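Local structure of nuclease-like protein (Chaetomium thermophilum, 6GRB) at residues Y7-L18 and V151-E159. The protein probably acts as a structure-selective nuclease of the GEN1 family, cutting four-way DNA junctions and 5' flaps during recombination. Sequence-based numbering, arbitrary orientation.
Sequences YKEIGSGERISL and VTLRDWSSE. With nucleotides of chain B.
Side chains carry the contact between Y7-L18 and V151-E159, in the nuclease-bearing part of a longer protein: Y7, R15 and L18 meet R154, S157 and W156 at the end of the mixed sheet, bridging strand 168-173 between strands 14-17 and 151-157. Near the DNA, the guanidinium of R154 lies flat over one face of the Y7 ring, planes 10° apart, CZ 3.9 Å from its centroid, a cation-pi stack. The arginine chain, extended from CG to NE (chi2 -176°), carries the group there. Its NH2 donates to S12 O (3.0 Å), fixing the rotation of the stacked plane. Replacing R154 with an alanine would probably strip this tyrosine face of its stacked cation and leave S12 O without its donor. R15 lies between two acids: NH1 donates to S157 OG (3.3 Å) almost within the guanidinium plane and forms a long salt bridge with E159 OE2, while NH2 pairs, less certainly, with D155 OD2. L18 CD2 sits over the W156 five-membered ring, 3.8 Å from its centroid, a CH-pi contact. With the DA3 phosphate of chain B at the Y7 ring edge and metal ligand D141 nearby, the arrangement is consistent with the DNA-binding edge of an XPG/FEN-family active site.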
loop_
_atom_site.group_PDB
_atom_site.type_symbol
_atom_site.label_atom_id
_atom_site.label_comp_id
_atom_site.label_asym_id
_atom_site.label_seq_id
_atom_site.Cartn_x
_atom_site.Cartn_y
_atom_site.Cartn_z
ATOM N N TYR A 7 -18.158 -1.154 4.970
ATOM C CA TYR A 7 -17.528 -0.564 6.147
ATOM C C TYR A 7 -18.538 -0.340 7.260
ATOM O O TYR A 7 -18.170 -0.365 8.441
ATOM C CB TYR A 7 -16.821 0.742 5.770
ATOM C CG TYR A 7 -15.818 0.552 4.657
ATOM C CD1 TYR A 7 -14.854 -0.465 4.724
ATOM C CD2 TYR A 7 -15.848 1.353 3.531
ATOM C CE1 TYR A 7 -13.948 -0.667 3.704
ATOM C CE2 TYR A 7 -14.954 1.159 2.502
ATOM C CZ TYR A 7 -14.004 0.147 2.587
ATOM O OH TYR A 7 -13.112 -0.034 1.554
ATOM N N LYS A 8 -19.810 -0.128 6.909
ATOM C CA LYS A 8 -20.850 -0.137 7.926
ATOM C C LYS A 8 -20.857 -1.460 8.678
ATOM O O LYS A 8 -21.254 -1.507 9.842
ATOM C CB LYS A 8 -22.217 0.137 7.295
ATOM C CG LYS A 8 -22.655 1.612 7.287
ATOM C CD LYS A 8 -22.101 2.399 6.071
ATOM C CE LYS A 8 -22.598 3.879 6.067
ATOM N NZ LYS A 8 -22.015 4.738 4.955
ATOM N N GLU A 9 -20.382 -2.535 8.052
ATOM C CA GLU A 9 -20.356 -3.846 8.702
ATOM C C GLU A 9 -19.035 -4.111 9.421
ATOM O O GLU A 9 -19.029 -4.459 10.606
ATOM C CB GLU A 9 -20.639 -4.949 7.671
ATOM C CG GLU A 9 -21.966 -4.764 6.944
ATOM C CD GLU A 9 -23.129 -4.547 7.902
ATOM O OE1 GLU A 9 -23.206 -5.259 8.934
ATOM O OE2 GLU A 9 -23.965 -3.655 7.627
ATOM N N ILE A 10 -17.904 -3.981 8.720
ATOM C CA ILE A 10 -16.639 -4.366 9.341
ATOM C C ILE A 10 -15.967 -3.218 10.082
ATOM O O ILE A 10 -15.026 -3.461 10.855
ATOM C CB ILE A 10 -15.679 -4.981 8.308
ATOM C CG1 ILE A 10 -15.187 -3.927 7.334
ATOM C CG2 ILE A 10 -16.379 -6.065 7.539
ATOM C CD1 ILE A 10 -14.331 -4.505 6.270
ATOM N N GLY A 11 -16.466 -1.999 9.941
ATOM C CA GLY A 11 -15.800 -0.818 10.440
ATOM C C GLY A 11 -15.080 -0.076 9.323
ATOM O O GLY A 11 -14.746 -0.631 8.273
ATOM N N SER A 12 -14.846 1.211 9.551
ATOM C CA SER A 12 -14.122 1.993 8.563
ATOM C C SER A 12 -12.610 1.783 8.619
ATOM O O SER A 12 -11.920 2.192 7.681
ATOM C CB SER A 12 -14.448 3.467 8.737
ATOM O OG SER A 12 -14.368 3.787 10.112
ATOM N N GLY A 13 -12.086 1.132 9.655
ATOM C CA GLY A 13 -10.674 0.816 9.740
ATOM C C GLY A 13 -9.919 1.804 10.610
ATOM O O GLY A 13 -10.436 2.844 11.029
ATOM N N GLU A 14 -8.662 1.463 10.899
ATOM C CA GLU A 14 -7.812 2.293 11.748
ATOM C C GLU A 14 -6.959 3.239 10.916
ATOM O O GLU A 14 -6.192 2.795 10.051
ATOM C CB GLU A 14 -6.895 1.451 12.628
ATOM C CG GLU A 14 -6.080 2.361 13.502
ATOM C CD GLU A 14 -5.108 1.627 14.396
ATOM O OE1 GLU A 14 -4.637 0.523 14.003
ATOM O OE2 GLU A 14 -4.826 2.179 15.499
ATOM N N ARG A 15 -7.064 4.534 11.200
ATOM C CA ARG A 15 -6.241 5.527 10.527
ATOM C C ARG A 15 -4.906 5.448 11.256
ATOM O O ARG A 15 -4.877 5.423 12.485
ATOM C CB ARG A 15 -6.847 6.922 10.667
ATOM C CG ARG A 15 -7.508 7.440 9.400
ATOM C CD ARG A 15 -6.473 7.921 8.395
ATOM N NE ARG A 15 -6.701 7.360 7.067
ATOM C CZ ARG A 15 -6.623 8.058 5.938
ATOM N NH1 ARG A 15 -6.323 9.349 5.973
ATOM N NH2 ARG A 15 -6.845 7.465 4.773
ATOM N N ILE A 16 -3.802 5.408 10.518
ATOM C CA ILE A 16 -2.504 5.270 11.162
ATOM C C ILE A 16 -1.428 5.862 10.263
ATOM O O ILE A 16 -1.468 5.718 9.041
ATOM C CB ILE A 16 -2.212 3.800 11.506
ATOM C CG1 ILE A 16 -0.929 3.691 12.324
ATOM C CG2 ILE A 16 -2.126 2.944 10.240
ATOM C CD1 ILE A 16 -0.576 2.261 12.635
ATOM N N SER A 17 -0.478 6.555 10.885
ATOM C CA SER A 17 0.660 7.129 10.181
ATOM C C SER A 17 1.482 6.044 9.479
ATOM O O SER A 17 2.012 5.140 10.132
ATOM C CB SER A 17 1.512 7.893 11.193
ATOM O OG SER A 17 2.849 8.037 10.774
ATOM N N LEU A 18 1.610 6.149 8.155
ATOM C CA LEU A 18 2.440 5.205 7.403
ATOM C C LEU A 18 3.864 5.140 7.954
ATOM O O LEU A 18 4.487 4.071 8.000
ATOM C CB LEU A 18 2.463 5.601 5.927
ATOM C CG LEU A 18 3.053 4.621 4.920
ATOM C CD1 LEU A 18 2.559 3.199 5.197
ATOM C CD2 LEU A 18 2.676 5.051 3.506
ATOM N N VAL A 151 -3.347 -8.058 6.328
ATOM C CA VAL A 151 -3.243 -6.638 6.645
ATOM C C VAL A 151 -3.430 -5.858 5.355
ATOM O O VAL A 151 -2.540 -5.858 4.491
ATOM C CB VAL A 151 -1.898 -6.282 7.288
ATOM C CG1 VAL A 151 -1.839 -4.771 7.515
ATOM C CG2 VAL A 151 -1.713 -7.063 8.590
ATOM N N THR A 152 -4.566 -5.172 5.219
ATOM C CA THR A 152 -4.841 -4.425 4.002
ATOM C C THR A 152 -5.000 -2.942 4.322
ATOM O O THR A 152 -5.598 -2.578 5.338
ATOM C CB THR A 152 -6.076 -4.981 3.277
ATOM O OG1 THR A 152 -6.113 -4.436 1.956
ATOM C CG2 THR A 152 -7.338 -4.610 3.982
ATOM N N LEU A 153 -4.403 -2.095 3.473
ATOM C CA LEU A 153 -4.406 -0.651 3.651
ATOM C C LEU A 153 -5.017 0.021 2.433
ATOM O O LEU A 153 -4.904 -0.472 1.307
ATOM C CB LEU A 153 -3.014 -0.082 3.862
ATOM C CG LEU A 153 -1.985 -0.888 4.636
ATOM C CD1 LEU A 153 -0.623 -0.223 4.433
ATOM C CD2 LEU A 153 -2.330 -1.025 6.123
ATOM N N ARG A 154 -5.656 1.163 2.676
ATOM C CA ARG A 154 -6.251 1.949 1.612
ATOM C C ARG A 154 -6.123 3.427 1.974
ATOM O O ARG A 154 -5.797 3.786 3.112
ATOM C CB ARG A 154 -7.719 1.551 1.383
ATOM C CG ARG A 154 -8.578 1.709 2.611
ATOM C CD ARG A 154 -10.030 1.224 2.419
ATOM N NE ARG A 154 -10.827 1.553 3.611
ATOM C CZ ARG A 154 -11.717 2.544 3.675
ATOM N NH1 ARG A 154 -11.959 3.297 2.608
ATOM N NH2 ARG A 154 -12.375 2.771 4.806
ATOM N N ASP A 155 -6.379 4.286 0.983
ATOM C CA ASP A 155 -6.620 5.704 1.216
ATOM C C ASP A 155 -5.384 6.379 1.810
ATOM O O ASP A 155 -5.424 6.976 2.890
ATOM C CB ASP A 155 -7.854 5.906 2.108
ATOM C CG ASP A 155 -8.161 7.375 2.356
ATOM O OD1 ASP A 155 -7.632 8.243 1.623
ATOM O OD2 ASP A 155 -8.961 7.664 3.283
ATOM N N TRP A 156 -4.263 6.234 1.118
ATOM C CA TRP A 156 -3.054 6.971 1.468
ATOM C C TRP A 156 -3.274 8.442 1.123
ATOM O O TRP A 156 -3.318 8.810 -0.054
ATOM C CB TRP A 156 -1.866 6.391 0.710
ATOM C CG TRP A 156 -0.543 6.924 1.076
ATOM C CD1 TRP A 156 -0.182 7.542 2.257
ATOM C CD2 TRP A 156 0.632 6.870 0.272
ATOM N NE1 TRP A 156 1.160 7.872 2.221
ATOM C CE2 TRP A 156 1.679 7.476 1.014
ATOM C CE3 TRP A 156 0.913 6.350 -0.995
ATOM C CZ2 TRP A 156 2.977 7.584 0.521
ATOM C CZ3 TRP A 156 2.223 6.453 -1.491
ATOM C CH2 TRP A 156 3.230 7.070 -0.736
ATOM N N SER A 157 -3.417 9.282 2.143
ATOM C CA SER A 157 -3.901 10.643 1.962
ATOM C C SER A 157 -3.614 11.415 3.239
ATOM O O SER A 157 -3.277 10.832 4.279
ATOM C CB SER A 157 -5.406 10.670 1.669
ATOM O OG SER A 157 -6.125 10.169 2.800
ATOM N N SER A 158 -3.799 12.738 3.152
ATOM C CA SER A 158 -3.685 13.620 4.303
ATOM C C SER A 158 -4.693 13.238 5.378
ATOM O O SER A 158 -5.696 12.569 5.125
ATOM C CB SER A 158 -3.919 15.072 3.889
ATOM O OG SER A 158 -5.265 15.255 3.472
ATOM N N GLU A 159 -4.437 13.701 6.588
ATOM C CA GLU A 159 -5.204 13.231 7.729
ATOM C C GLU A 159 -6.154 14.320 8.261
ATOM O O GLU A 159 -5.737 15.396 8.718
ATOM C CB GLU A 159 -4.244 12.732 8.822
ATOM C CG GLU A 159 -4.844 12.557 10.210
ATOM C CD GLU A 159 -5.757 11.336 10.362
ATOM O OE1 GLU A 159 -5.831 10.793 11.504
ATOM O OE2 GLU A 159 -6.410 10.938 9.365
ATOM P P DA B 3 -14.339 1.309 -1.331
ATOM O OP1 DA B 3 -13.238 1.186 -0.349
ATOM O OP2 DA B 3 -15.258 0.149 -1.523
ATOM O "O5'" DA B 3 -15.213 2.616 -0.967
ATOM C "C5'" DA B 3 -14.557 3.849 -0.720
ATOM C "C4'" DA B 3 -15.529 4.902 -0.228
ATOM O "O4'" DA B 3 -16.028 5.677 -1.355
ATOM C "C3'" DA B 3 -16.748 4.378 0.541
ATOM O "O3'" DA B 3 -16.849 5.078 1.792
ATOM C "C2'" DA B 3 -17.938 4.670 -0.393
ATOM C "C1'" DA B 3 -17.434 5.820 -1.263
ATOM N N9 DA B 3 -17.983 5.809 -2.622
ATOM C C8 DA B 3 -18.196 4.715 -3.415
ATOM N N7 DA B 3 -18.691 5.002 -4.593
ATOM C C5 DA B 3 -18.807 6.388 -4.579
ATOM C C6 DA B 3 -19.271 7.319 -5.537
ATOM N N6 DA B 3 -19.722 6.971 -6.747
ATOM N N1 DA B 3 -19.248 8.623 -5.198
ATOM C C2 DA B 3 -18.804 8.970 -3.987
ATOM N N3 DA B 3 -18.345 8.193 -3.007
ATOM C C4 DA B 3 -18.371 6.901 -3.371
#